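Local structure of transcriptional regulator (NtrC family) (Aquifex aeolicus, 3DZD) at residues R302-G305 with K306-I309; I309-A312 with E313-K317; T334-Y337 with L338-E342. The protein probably activates sigma54-dependent transcription as a response regulator with an AAA+ ATPase domain, here in its inactive state with ADP bound. One frame throughout, in Å; residues are numbered along the deposited sequence.

Contact 1: R302-G305 with K306-I309; sequences RERG and KDVI
A type II' beta turn from Arg304 to Asp307 leads into helix 307-322, the first helix of the AAA+ lid domain. The turn is closed by one backbone hydrogen bond, Asp307 N to Arg304 O at 3.1 Å. The N-H points well at the oxygen, with an angle of 163° at the hydrogen, but it comes from above the carbonyl plane. Gly305 has a positive phi of 61°, and a CB there would clash with Lys306 N. Lys306 is the N-cap residue of the helix. The side chains of Arg304 and Asp307 cross at about a right angle. Asp307 OD2 lies 3.7 Å from Arg304 CB. The Arg304 chain runs extended from CG to NE and passes OD2 with its CD, which leaves the guanidinium and carboxylate planes 85° apart. Arg304 NH2 is hydrogen-bonded to Pro299 O and Thr163 O. No direct salt bridge forms: Arg304 NH1 stays 5.1 Å from Asp307 OD2. A water spans the gap, 2.9 Å from Arg304 NH1, where it accepts, and donates to Asp307 OD2. Asp307 OD1 accepts from the backbone N of Glu134 and His135. Replacing Asp307 by alanine would probably leave those two N-H groups without this acceptor and the water without its link to the turn. Arg304 and Asp307 both pack on Ile138 of helix 136-149, and Val308 packs on Leu338 and Met339 of helix 332-339.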
ATOM      1  N   ARG A 302     -27.547   8.991  17.324  1.00 40.10           N
ATOM      2  CA  ARG A 302     -28.821   9.009  18.044  1.00 40.27           C
ATOM      3  C   ARG A 302     -30.039   9.209  17.136  1.00 40.21           C
ATOM      4  O   ARG A 302     -31.179   9.135  17.601  1.00 41.49           O
ATOM      5  CB  ARG A 302     -28.816  10.095  19.125  1.00 40.19           C
ATOM      6  CG  ARG A 302     -28.798  11.490  18.560  1.00 40.75           C
ATOM      7  CD  ARG A 302     -28.345  12.512  19.568  1.00 41.31           C
ATOM      8  NE  ARG A 302     -28.251  13.855  18.995  1.00 41.57           N
ATOM      9  CZ  ARG A 302     -27.147  14.376  18.463  1.00 41.46           C
ATOM     10  NH1 ARG A 302     -26.018  13.669  18.406  1.00 40.34           N
ATOM     11  NH2 ARG A 302     -27.169  15.611  17.982  1.00 41.56           N
ATOM     12  N   GLU A 303     -29.810   9.480  15.853  1.00 40.44           N
ATOM     13  CA  GLU A 303     -30.914   9.603  14.900  1.00 40.36           C
ATOM     14  C   GLU A 303     -31.078   8.340  14.075  1.00 40.32           C
ATOM     15  O   GLU A 303     -31.836   8.329  13.111  1.00 40.61           O
ATOM     16  CB  GLU A 303     -30.716  10.795  13.954  1.00 40.37           C
ATOM     17  CG  GLU A 303     -30.991  12.156  14.581  1.00 40.79           C
ATOM     18  CD  GLU A 303     -30.920  13.297  13.564  1.00 41.04           C
ATOM     19  OE1 GLU A 303     -31.296  13.095  12.377  1.00 41.11           O
ATOM     20  OE2 GLU A 303     -30.493  14.408  13.959  1.00 40.83           O
ATOM     21  N   ARG A 304     -30.376   7.275  14.455  1.00 40.14           N
ATOM     22  CA  ARG A 304     -30.283   6.093  13.598  1.00 40.55           C
ATOM     23  C   ARG A 304     -31.003   4.867  14.142  1.00 40.24           C
ATOM     24  O   ARG A 304     -30.743   3.735  13.712  1.00 40.36           O
ATOM     25  CB  ARG A 304     -28.828   5.753  13.314  1.00 40.14           C
ATOM     26  CG  ARG A 304     -28.083   6.872  12.648  1.00 39.69           C
ATOM     27  CD  ARG A 304     -26.824   6.348  12.026  1.00 39.06           C
ATOM     28  NE  ARG A 304     -25.887   7.420  11.724  1.00 39.10           N
ATOM     29  CZ  ARG A 304     -24.605   7.216  11.445  1.00 39.28           C
ATOM     30  NH1 ARG A 304     -24.135   5.971  11.437  1.00 38.32           N
ATOM     31  NH2 ARG A 304     -23.802   8.244  11.167  1.00 38.30           N
ATOM     32  N   GLY A 305     -31.925   5.102  15.070  1.00 40.38           N
ATOM     33  CA  GLY A 305     -32.748   4.038  15.588  1.00 40.70           C
ATOM     34  C   GLY A 305     -31.901   2.976  16.252  1.00 40.46           C
ATOM     35  O   GLY A 305     -31.123   3.266  17.174  1.00 40.29           O
ATOM     36  N   LYS A 306     -32.040   1.747  15.766  1.00 40.52           N
ATOM     37  CA  LYS A 306     -31.398   0.600  16.377  1.00 40.42           C
ATOM     38  C   LYS A 306     -30.048   0.262  15.732  1.00 42.41           C
ATOM     39  O   LYS A 306     -29.447  -0.774  16.019  1.00 41.24           O
ATOM     40  CB  LYS A 306     -32.359  -0.591  16.358  1.00 40.96           C
ATOM     41  CG  LYS A 306     -33.369  -0.559  17.520  1.00 45.92           C
ATOM     42  CD  LYS A 306     -34.726  -1.120  17.133  1.00 59.74           C
ATOM     43  CE  LYS A 306     -34.882  -2.573  17.540  1.00 65.81           C
ATOM     44  NZ  LYS A 306     -34.863  -2.725  19.023  1.00 67.30           N
ATOM     45  N   ASP A 307     -29.557   1.147  14.871  1.00 39.75           N
ATOM     46  CA  ASP A 307     -28.216   0.980  14.346  1.00 39.39           C
ATOM     47  C   ASP A 307     -27.231   0.925  15.509  1.00 39.16           C
ATOM     48  O   ASP A 307     -26.176   0.319  15.394  1.00 40.99           O
ATOM     49  CB  ASP A 307     -27.837   2.125  13.406  1.00 39.14           C
ATOM     50  CG  ASP A 307     -28.356   1.925  11.992  1.00 42.96           C
ATOM     51  OD1 ASP A 307     -28.952   0.864  11.698  1.00 45.26           O
ATOM     52  OD2 ASP A 307     -28.159   2.845  11.168  1.00 39.98           O
ATOM     53  N   VAL A 308     -27.576   1.558  16.627  1.00 39.30           N
ATOM     54  CA  VAL A 308     -26.679   1.588  17.781  1.00 39.12           C
ATOM     55  C   VAL A 308     -26.388   0.167  18.271  1.00 43.10           C
ATOM     56  O   VAL A 308     -25.259  -0.151  18.654  1.00 39.35           O
ATOM     57  CB  VAL A 308     -27.220   2.486  18.924  1.00 39.36           C
ATOM     58  CG1 VAL A 308     -28.668   2.171  19.212  1.00 39.80           C
ATOM     59  CG2 VAL A 308     -26.390   2.321  20.175  1.00 39.30           C
ATOM     60  N   ILE A 309     -27.402  -0.689  18.231  1.00 39.53           N
ATOM     61  CA  ILE A 309     -27.233  -2.093  18.580  1.00 39.66           C
ATOM     62  C   ILE A 309     -26.456  -2.865  17.519  1.00 39.40           C
ATOM     63  O   ILE A 309     -25.588  -3.678  17.847  1.00 44.11           O
ATOM     64  CB  ILE A 309     -28.569  -2.788  18.755  1.00 40.12           C
ATOM     65  CG1 ILE A 309     -29.430  -2.045  19.781  1.00 40.37           C
ATOM     66  CG2 ILE A 309     -28.340  -4.225  19.168  1.00 45.40           C
ATOM     67  CD1 ILE A 309     -28.667  -1.621  21.007  1.00 40.27           C
TER
HETATM   68  O   HOH W   1     -25.374   3.392  10.826  1.00 38.59           O

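Contact 2: I309-A312 with E313-K317; sequences ILLA and EYFLK. With ADP (adenosine-5'-diphosphate), chain C.
Leu311, Tyr314 and Phe315 form the lid-domain side of the ADP pocket, on one flank of helix 307-322. Leu311 CD2 meets the six-membered part of the adenine, 3.6 Å from ADP N1. Phe315 brings its CZ to 3.9 Å from ADP N3, close also to the ribose ring oxygen O4'. Tyr314 CE2 comes obliquely to 3.9 Å from ADP C2. The two aromatic rings also touch each other. Tyr314 CD2 sits 3.6 Å above the plane of the Phe315 ring, offset toward its rim. Tyr314 CG is anti to the backbone N (chi1 163°), whereas Phe315 CG lies beside its own N (chi1 -70°). This difference brings the neighbouring rings together on the ligand side. One helical turn back, Leu311 CB packs on Phe315 CE2 at 4.2 Å. Regular helix bonds fix the spacing, among them Phe315 N to Leu311 O at 2.8 Å. Away from the nucleotide, the extended Glu313 chain crosses Ile309, and its OE2 lies 3.7 Å from Ile309 CG2. Ala312 and Ile309 pack on Leu338 of helix 332-339, and Phe315 on Ile354 of helix 346-359. The three pocket side chains meet ADP through carbon atoms, in van der Waals contact. This is consistent with packing against the adenine rather than polar recognition by these residues; hydrogen bonds to ADP come from Val132, Gly162, Lys165 and Lys351.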
ATOM      1  N   ILE A 309     -27.402  -0.689  18.231  1.00 39.53           N
ATOM      2  CA  ILE A 309     -27.233  -2.093  18.580  1.00 39.66           C
ATOM      3  C   ILE A 309     -26.456  -2.865  17.519  1.00 39.40           C
ATOM      4  O   ILE A 309     -25.588  -3.678  17.847  1.00 44.11           O
ATOM      5  CB  ILE A 309     -28.569  -2.788  18.755  1.00 40.12           C
ATOM      6  CG1 ILE A 309     -29.430  -2.045  19.781  1.00 40.37           C
ATOM      7  CG2 ILE A 309     -28.340  -4.225  19.168  1.00 45.40           C
ATOM      8  CD1 ILE A 309     -28.667  -1.621  21.007  1.00 40.27           C
ATOM      9  N   LEU A 310     -26.770  -2.618  16.252  1.00 39.41           N
ATOM     10  CA  LEU A 310     -26.067  -3.275  15.153  1.00 43.17           C
ATOM     11  C   LEU A 310     -24.580  -3.008  15.267  1.00 41.65           C
ATOM     12  O   LEU A 310     -23.763  -3.920  15.155  1.00 39.70           O
ATOM     13  CB  LEU A 310     -26.573  -2.783  13.789  1.00 39.25           C
ATOM     14  CG  LEU A 310     -27.992  -3.210  13.403  1.00 44.80           C
ATOM     15  CD1 LEU A 310     -28.299  -2.832  11.962  1.00 47.63           C
ATOM     16  CD2 LEU A 310     -28.165  -4.705  13.602  1.00 45.52           C
ATOM     17  N   LEU A 311     -24.248  -1.748  15.499  1.00 38.91           N
ATOM     18  CA  LEU A 311     -22.874  -1.323  15.590  1.00 38.49           C
ATOM     19  C   LEU A 311     -22.195  -1.938  16.816  1.00 38.43           C
ATOM     20  O   LEU A 311     -21.041  -2.390  16.741  1.00 38.25           O
ATOM     21  CB  LEU A 311     -22.810   0.204  15.627  1.00 38.38           C
ATOM     22  CG  LEU A 311     -23.075   0.852  14.266  1.00 38.55           C
ATOM     23  CD1 LEU A 311     -23.462   2.322  14.381  1.00 38.15           C
ATOM     24  CD2 LEU A 311     -21.846   0.674  13.367  1.00 37.93           C
ATOM     25  N   ALA A 312     -22.912  -1.957  17.938  1.00 38.49           N
ATOM     26  CA  ALA A 312     -22.378  -2.521  19.169  1.00 38.68           C
ATOM     27  C   ALA A 312     -22.012  -3.989  18.972  1.00 38.72           C
ATOM     28  O   ALA A 312     -20.952  -4.443  19.407  1.00 38.52           O
ATOM     29  CB  ALA A 312     -23.381  -2.370  20.317  1.00 38.84           C
ATOM     30  N   GLU A 313     -22.905  -4.728  18.327  1.00 46.69           N
ATOM     31  CA  GLU A 313     -22.692  -6.145  18.098  1.00 52.96           C
ATOM     32  C   GLU A 313     -21.522  -6.346  17.144  1.00 50.33           C
ATOM     33  O   GLU A 313     -20.741  -7.280  17.294  1.00 54.39           O
ATOM     34  CB  GLU A 313     -23.966  -6.788  17.547  1.00 55.31           C
ATOM     35  CG  GLU A 313     -25.083  -6.875  18.578  1.00 58.25           C
ATOM     36  CD  GLU A 313     -26.422  -7.266  17.981  1.00 78.52           C
ATOM     37  OE1 GLU A 313     -26.631  -7.050  16.765  1.00 82.62           O
ATOM     38  OE2 GLU A 313     -27.272  -7.786  18.737  1.00 85.78           O
ATOM     39  N   TYR A 314     -21.401  -5.449  16.175  1.00 38.69           N
ATOM     40  CA  TYR A 314     -20.324  -5.516  15.199  1.00 41.44           C
ATOM     41  C   TYR A 314     -18.975  -5.271  15.879  1.00 44.20           C
ATOM     42  O   TYR A 314     -17.981  -5.942  15.573  1.00 45.68           O
ATOM     43  CB  TYR A 314     -20.578  -4.506  14.076  1.00 38.12           C
ATOM     44  CG  TYR A 314     -19.377  -4.164  13.209  1.00 37.78           C
ATOM     45  CD1 TYR A 314     -19.047  -4.930  12.097  1.00 42.04           C
ATOM     46  CD2 TYR A 314     -18.601  -3.053  13.486  1.00 37.66           C
ATOM     47  CE1 TYR A 314     -17.958  -4.611  11.304  1.00 37.64           C
ATOM     48  CE2 TYR A 314     -17.517  -2.725  12.704  1.00 38.86           C
ATOM     49  CZ  TYR A 314     -17.199  -3.505  11.619  1.00 41.56           C
ATOM     50  OH  TYR A 314     -16.118  -3.150  10.851  1.00 51.57           O
ATOM     51  N   PHE A 315     -18.939  -4.311  16.802  1.00 41.64           N
ATOM     52  CA  PHE A 315     -17.692  -3.996  17.494  1.00 44.30           C
ATOM     53  C   PHE A 315     -17.365  -5.061  18.543  1.00 46.57           C
ATOM     54  O   PHE A 315     -16.217  -5.468  18.692  1.00 46.37           O
ATOM     55  CB  PHE A 315     -17.741  -2.590  18.121  1.00 37.58           C
ATOM     56  CG  PHE A 315     -17.710  -1.469  17.107  1.00 37.50           C
ATOM     57  CD1 PHE A 315     -16.697  -1.399  16.154  1.00 38.83           C
ATOM     58  CD2 PHE A 315     -18.696  -0.489  17.099  1.00 37.47           C
ATOM     59  CE1 PHE A 315     -16.673  -0.377  15.207  1.00 43.06           C
ATOM     60  CE2 PHE A 315     -18.670   0.543  16.171  1.00 37.33           C
ATOM     61  CZ  PHE A 315     -17.666   0.599  15.219  1.00 37.15           C
ATOM     62  N   LEU A 316     -18.386  -5.508  19.262  1.00 38.16           N
ATOM     63  CA  LEU A 316     -18.217  -6.531  20.285  1.00 40.67           C
ATOM     64  C   LEU A 316     -17.621  -7.802  19.686  1.00 49.92           C
ATOM     65  O   LEU A 316     -16.748  -8.419  20.285  1.00 50.21           O
ATOM     66  CB  LEU A 316     -19.558  -6.842  20.948  1.00 40.29           C
ATOM     67  CG  LEU A 316     -19.540  -7.922  22.028  1.00 52.18           C
ATOM     68  CD1 LEU A 316     -18.754  -7.447  23.244  1.00 42.21           C
ATOM     69  CD2 LEU A 316     -20.961  -8.314  22.417  1.00 50.45           C
ATOM     70  N   LYS A 317     -18.091  -8.192  18.504  1.00 51.35           N
ATOM     71  CA  LYS A 317     -17.555  -9.370  17.840  1.00 51.91           C
ATOM     72  C   LYS A 317     -16.130  -9.131  17.387  1.00 57.21           C
ATOM     73  O   LYS A 317     -15.241  -9.929  17.660  1.00 63.90           O
ATOM     74  CB  LYS A 317     -18.408  -9.772  16.639  1.00 57.99           C
ATOM     75  CG  LYS A 317     -19.494 -10.778  16.961  1.00 71.68           C
ATOM     76  CD  LYS A 317     -20.397 -10.272  18.076  1.00 74.54           C
ATOM     77  CE  LYS A 317     -21.686 -11.072  18.149  1.00 86.21           C
ATOM     78  NZ  LYS A 317     -21.409 -12.523  18.351  1.00 86.60           N
TER
HETATM   79  PB  ADP C 370     -15.553  10.749  11.215  0.52 45.33           P
HETATM   80  O1B ADP C 370     -14.744  10.396   9.983  0.77 43.69           O
HETATM   81  O2B ADP C 370     -14.928  11.811  12.093  0.88 52.43           O
HETATM   82  O3B ADP C 370     -16.998  11.039  10.943  1.00 39.04           O
HETATM   83  PA  ADP C 370     -14.797   8.044  11.944  1.00 49.22           P
HETATM   84  O1A ADP C 370     -15.485   7.172  10.931  1.00 58.16           O
HETATM   85  O2A ADP C 370     -13.333   8.359  11.715  1.00 57.69           O
HETATM   86  O3A ADP C 370     -15.653   9.409  12.127  1.00 55.33           O
HETATM   87  O5' ADP C 370     -14.924   7.348  13.389  1.00 50.97           O
HETATM   88  C5' ADP C 370     -15.747   6.204  13.574  1.00 44.76           C
HETATM   89  C4' ADP C 370     -14.945   4.982  13.979  1.00 44.12           C
HETATM   90  O4' ADP C 370     -15.861   3.895  13.968  1.00 41.32           O
HETATM   91  C3' ADP C 370     -13.936   4.626  12.908  1.00 50.68           C
HETATM   92  O3' ADP C 370     -12.960   3.744  13.472  1.00 50.81           O
HETATM   93  C2' ADP C 370     -14.697   3.821  11.889  1.00 45.50           C
HETATM   94  O2' ADP C 370     -13.831   2.762  11.477  1.00 44.81           O
HETATM   95  C1' ADP C 370     -15.836   3.231  12.694  1.00 42.19           C
HETATM   96  N9  ADP C 370     -17.142   3.441  12.034  1.00 39.98           N
HETATM   97  C8  ADP C 370     -17.761   4.627  11.885  1.00 39.52           C
HETATM   98  N7  ADP C 370     -18.953   4.489  11.272  1.00 37.07           N
HETATM   99  C5  ADP C 370     -19.114   3.179  11.019  1.00 37.10           C
HETATM  100  C6  ADP C 370     -20.158   2.353  10.375  1.00 39.84           C
HETATM  101  N6  ADP C 370     -21.290   2.924   9.882  1.00 46.23           N
HETATM  102  N1  ADP C 370     -19.948   1.026  10.310  1.00 43.68           N
HETATM  103  C2  ADP C 370     -18.828   0.466  10.807  1.00 43.39           C
HETATM  104  N3  ADP C 370     -17.834   1.153  11.397  1.00 41.99           N
HETATM  105  C4  ADP C 370     -17.922   2.491  11.528  1.00 39.30           C

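Contact 3: T334-Y337 with L338-E342; sequences TKEY and LMKQE
Tyr337 and Gln341 stack where helix 332-339 gives way to a loop. The ring and the amide are nearly parallel, with planes 8° apart. Gln341 NE2 lies over one face of the Tyr337 ring, 3.7 Å above its plane and offset toward the rim. Tyr337 CG stands opposite its own backbone N (chi1 172°), which carries the ring along the chain toward Gln341. The Gln341 chain is bent at chi2 (-53°). It folds back on the helix, and the amide reaches ring and backbone together. Gln341 NE2 donates to Tyr337 O at 3.1 Å, with that oxygen close to the amide plane. This bond should limit rotation of the amide and keep it flat against the ring. Lys340 N also donates to Tyr337 O, at 3.2 Å. The two donors come from opposite faces of the carbonyl plane.

Earlier in the helix, Thr334 and Leu338 lie side by side and point the same way, with Thr334 CG2 4.2 Å from Leu338 CD1. Thr334 OG1 is held by Val365 O. Leu338 N donates to Thr334 O at 2.9 Å, and Met339 N to Lys335 O. Lys340 CD lies 3.2 Å from Glu336 O and also near Glu336 CG, but the charged ends do not meet: Glu336 OE2 and Lys340 NZ are 6.2 Å apart. Met339 is selenomethionine, and its CG lies against Lys335 O. Lys335 NZ forms a salt bridge with Glu332. The change from i to i+4 bonds at Thr334 and Lys335 to the i to i+3 bond from Lys340 N to Tyr337 O is typical of a helix C-terminal end. Here a glutamine side chain adds a second donor to the last-turn carbonyl, within the helical AAA+ lid.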
ATOM      1  N   THR A 334     -28.095  -4.349  28.465  1.00 57.50           N
ATOM      2  CA  THR A 334     -27.107  -3.537  27.755  1.00 53.24           C
ATOM      3  C   THR A 334     -27.723  -2.825  26.549  1.00 48.61           C
ATOM      4  O   THR A 334     -27.528  -1.621  26.363  1.00 44.48           O
ATOM      5  CB  THR A 334     -25.909  -4.395  27.290  1.00 59.35           C
ATOM      6  OG1 THR A 334     -25.180  -4.866  28.434  1.00 60.13           O
ATOM      7  CG2 THR A 334     -24.982  -3.589  26.389  1.00 44.46           C
ATOM      8  N   LYS A 335     -28.474  -3.570  25.740  1.00 47.54           N
ATOM      9  CA  LYS A 335     -29.135  -2.998  24.573  1.00 53.25           C
ATOM     10  C   LYS A 335     -30.011  -1.805  24.961  1.00 52.73           C
ATOM     11  O   LYS A 335     -29.963  -0.751  24.310  1.00 46.49           O
ATOM     12  CB  LYS A 335     -29.954  -4.057  23.840  1.00 49.64           C
ATOM     13  CG  LYS A 335     -29.101  -5.080  23.121  1.00 53.35           C
ATOM     14  CD  LYS A 335     -29.943  -6.221  22.578  1.00 67.87           C
ATOM     15  CE  LYS A 335     -29.071  -7.291  21.943  1.00 70.11           C
ATOM     16  NZ  LYS A 335     -29.875  -8.461  21.510  1.00 82.60           N
ATOM     17  N   GLU A 336     -30.789  -1.968  26.029  1.00 56.71           N
ATOM     18  CA  GLU A 336     -31.626  -0.886  26.534  1.00 54.50           C
ATOM     19  C   GLU A 336     -30.775   0.320  26.909  1.00 53.77           C
ATOM     20  O   GLU A 336     -31.101   1.458  26.556  1.00 53.75           O
ATOM     21  CB  GLU A 336     -32.438  -1.345  27.747  1.00 60.69           C
ATOM     22  CG  GLU A 336     -33.619  -0.434  28.090  1.00 66.22           C
ATOM     23  CD  GLU A 336     -34.795  -0.602  27.129  1.00 79.01           C
ATOM     24  OE1 GLU A 336     -34.660  -1.366  26.144  1.00 76.46           O
ATOM     25  OE2 GLU A 336     -35.858   0.024  27.358  1.00 75.00           O
ATOM     26  N   TYR A 337     -29.682   0.065  27.619  1.00 45.27           N
ATOM     27  CA  TYR A 337     -28.791   1.131  28.061  1.00 45.51           C
ATOM     28  C   TYR A 337     -28.219   1.947  26.903  1.00 40.83           C
ATOM     29  O   TYR A 337     -28.172   3.174  26.976  1.00 41.36           O
ATOM     30  CB  TYR A 337     -27.650   0.554  28.894  1.00 42.07           C
ATOM     31  CG  TYR A 337     -26.559   1.550  29.234  1.00 40.97           C
ATOM     32  CD1 TYR A 337     -26.620   2.304  30.404  1.00 45.78           C
ATOM     33  CD2 TYR A 337     -25.466   1.732  28.396  1.00 45.34           C
ATOM     34  CE1 TYR A 337     -25.624   3.213  30.726  1.00 41.47           C
ATOM     35  CE2 TYR A 337     -24.462   2.646  28.711  1.00 40.34           C
ATOM     36  CZ  TYR A 337     -24.552   3.378  29.880  1.00 43.62           C
ATOM     37  OH  TYR A 337     -23.575   4.289  30.204  1.00 59.70           O
ATOM     38  N   LEU A 338     -27.768   1.267  25.851  1.00 42.35           N
ATOM     39  CA  LEU A 338     -27.190   1.939  24.685  1.00 41.74           C
ATOM     40  C   LEU A 338     -28.217   2.873  24.030  1.00 40.39           C
ATOM     41  O   LEU A 338     -27.905   4.012  23.666  1.00 40.19           O
ATOM     42  CB  LEU A 338     -26.690   0.913  23.669  1.00 39.91           C
ATOM     43  CG  LEU A 338     -25.539  -0.021  24.078  1.00 44.88           C
ATOM     44  CD1 LEU A 338     -25.311  -1.094  23.033  1.00 45.37           C
ATOM     45  CD2 LEU A 338     -24.252   0.753  24.316  1.00 39.41           C
HETATM   46  N   MSE A 339     -29.450   2.389  23.911  1.00 42.50           N
HETATM   47  CA  MSE A 339     -30.520   3.124  23.251  1.00 42.72           C
HETATM   48  C   MSE A 339     -30.910   4.394  24.000  1.00 42.77           C
HETATM   49  O   MSE A 339     -31.602   5.259  23.458  1.00 57.09           O
HETATM   50  CB  MSE A 339     -31.735   2.221  23.084  1.00 43.14           C
HETATM   51  CG  MSE A 339     -31.500   1.079  22.128  1.00 43.31           C
HETATM   52 SE   MSE A 339     -31.678   1.688  20.296  0.67 43.42          SE
HETATM   53  CE  MSE A 339     -33.590   2.075  20.332  1.00 44.00           C
ATOM     54  N   LYS A 340     -30.458   4.511  25.243  1.00 41.22           N
ATOM     55  CA  LYS A 340     -30.817   5.660  26.055  1.00 41.50           C
ATOM     56  C   LYS A 340     -29.726   6.715  26.050  1.00 41.26           C
ATOM     57  O   LYS A 340     -29.874   7.771  26.654  1.00 42.27           O
ATOM     58  CB  LYS A 340     -31.143   5.223  27.485  1.00 46.64           C
ATOM     59  CG  LYS A 340     -32.457   4.466  27.609  1.00 46.21           C
ATOM     60  CD  LYS A 340     -32.421   3.451  28.755  1.00 50.59           C
ATOM     61  CE  LYS A 340     -32.378   4.121  30.113  1.00 54.29           C
ATOM     62  NZ  LYS A 340     -32.182   3.122  31.207  1.00 61.31           N
ATOM     63  N   GLN A 341     -28.629   6.434  25.358  1.00 40.92           N
ATOM     64  CA  GLN A 341     -27.507   7.367  25.334  1.00 40.61           C
ATOM     65  C   GLN A 341     -27.638   8.391  24.205  1.00 40.52           C
ATOM     66  O   GLN A 341     -28.271   8.133  23.188  1.00 40.47           O
ATOM     67  CB  GLN A 341     -26.167   6.616  25.250  1.00 40.19           C
ATOM     68  CG  GLN A 341     -25.986   5.589  26.366  1.00 40.42           C
ATOM     69  CD  GLN A 341     -26.207   6.184  27.755  1.00 46.77           C
ATOM     70  OE1 GLN A 341     -25.455   7.066  28.188  1.00 50.36           O
ATOM     71  NE2 GLN A 341     -27.231   5.695  28.465  1.00 41.06           N
ATOM     72  N   GLU A 342     -27.028   9.553  24.411  1.00 40.55           N
ATOM     73  CA  GLU A 342     -26.997  10.613  23.416  1.00 40.52           C
ATOM     74  C   GLU A 342     -25.921  10.416  22.345  1.00 42.66           C
ATOM     75  O   GLU A 342     -26.143  10.743  21.182  1.00 39.97           O
ATOM     76  CB  GLU A 342     -26.795  11.957  24.105  1.00 40.81           C
ATOM     77  CG  GLU A 342     -28.048  12.436  24.789  1.00 57.95           C
ATOM     78  CD  GLU A 342     -29.095  12.825  23.781  1.00 60.34           C
ATOM     79  OE1 GLU A 342     -28.739  13.586  22.853  1.00 55.05           O
ATOM     80  OE2 GLU A 342     -30.257  12.370  23.910  1.00 61.00           O
TER

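In the fold
All three contacts lie within the AAA+ lid domain. Contacts 1 and 2 overlap at Ile309 on helix 307-322, with centres 11 Å apart. Contact 3 follows on the next helix, 332-339, its centre 9 Å from that of contact 1 and 13 Å from that of contact 2. The helices meet through Ala312 CB and Leu338 CD1, 3.6 Å apart, and through Ile309 CD1, 4.0 Å from Leu338 CD1. Contact 2 touches the ADP directly. The Arg304 side chain of contact 1 is about 4 Å from ADP, and the Leu338 side chain of contact 3 about 14 Å. Leu338 instead packs on Ala312 of the pocket-lining helix.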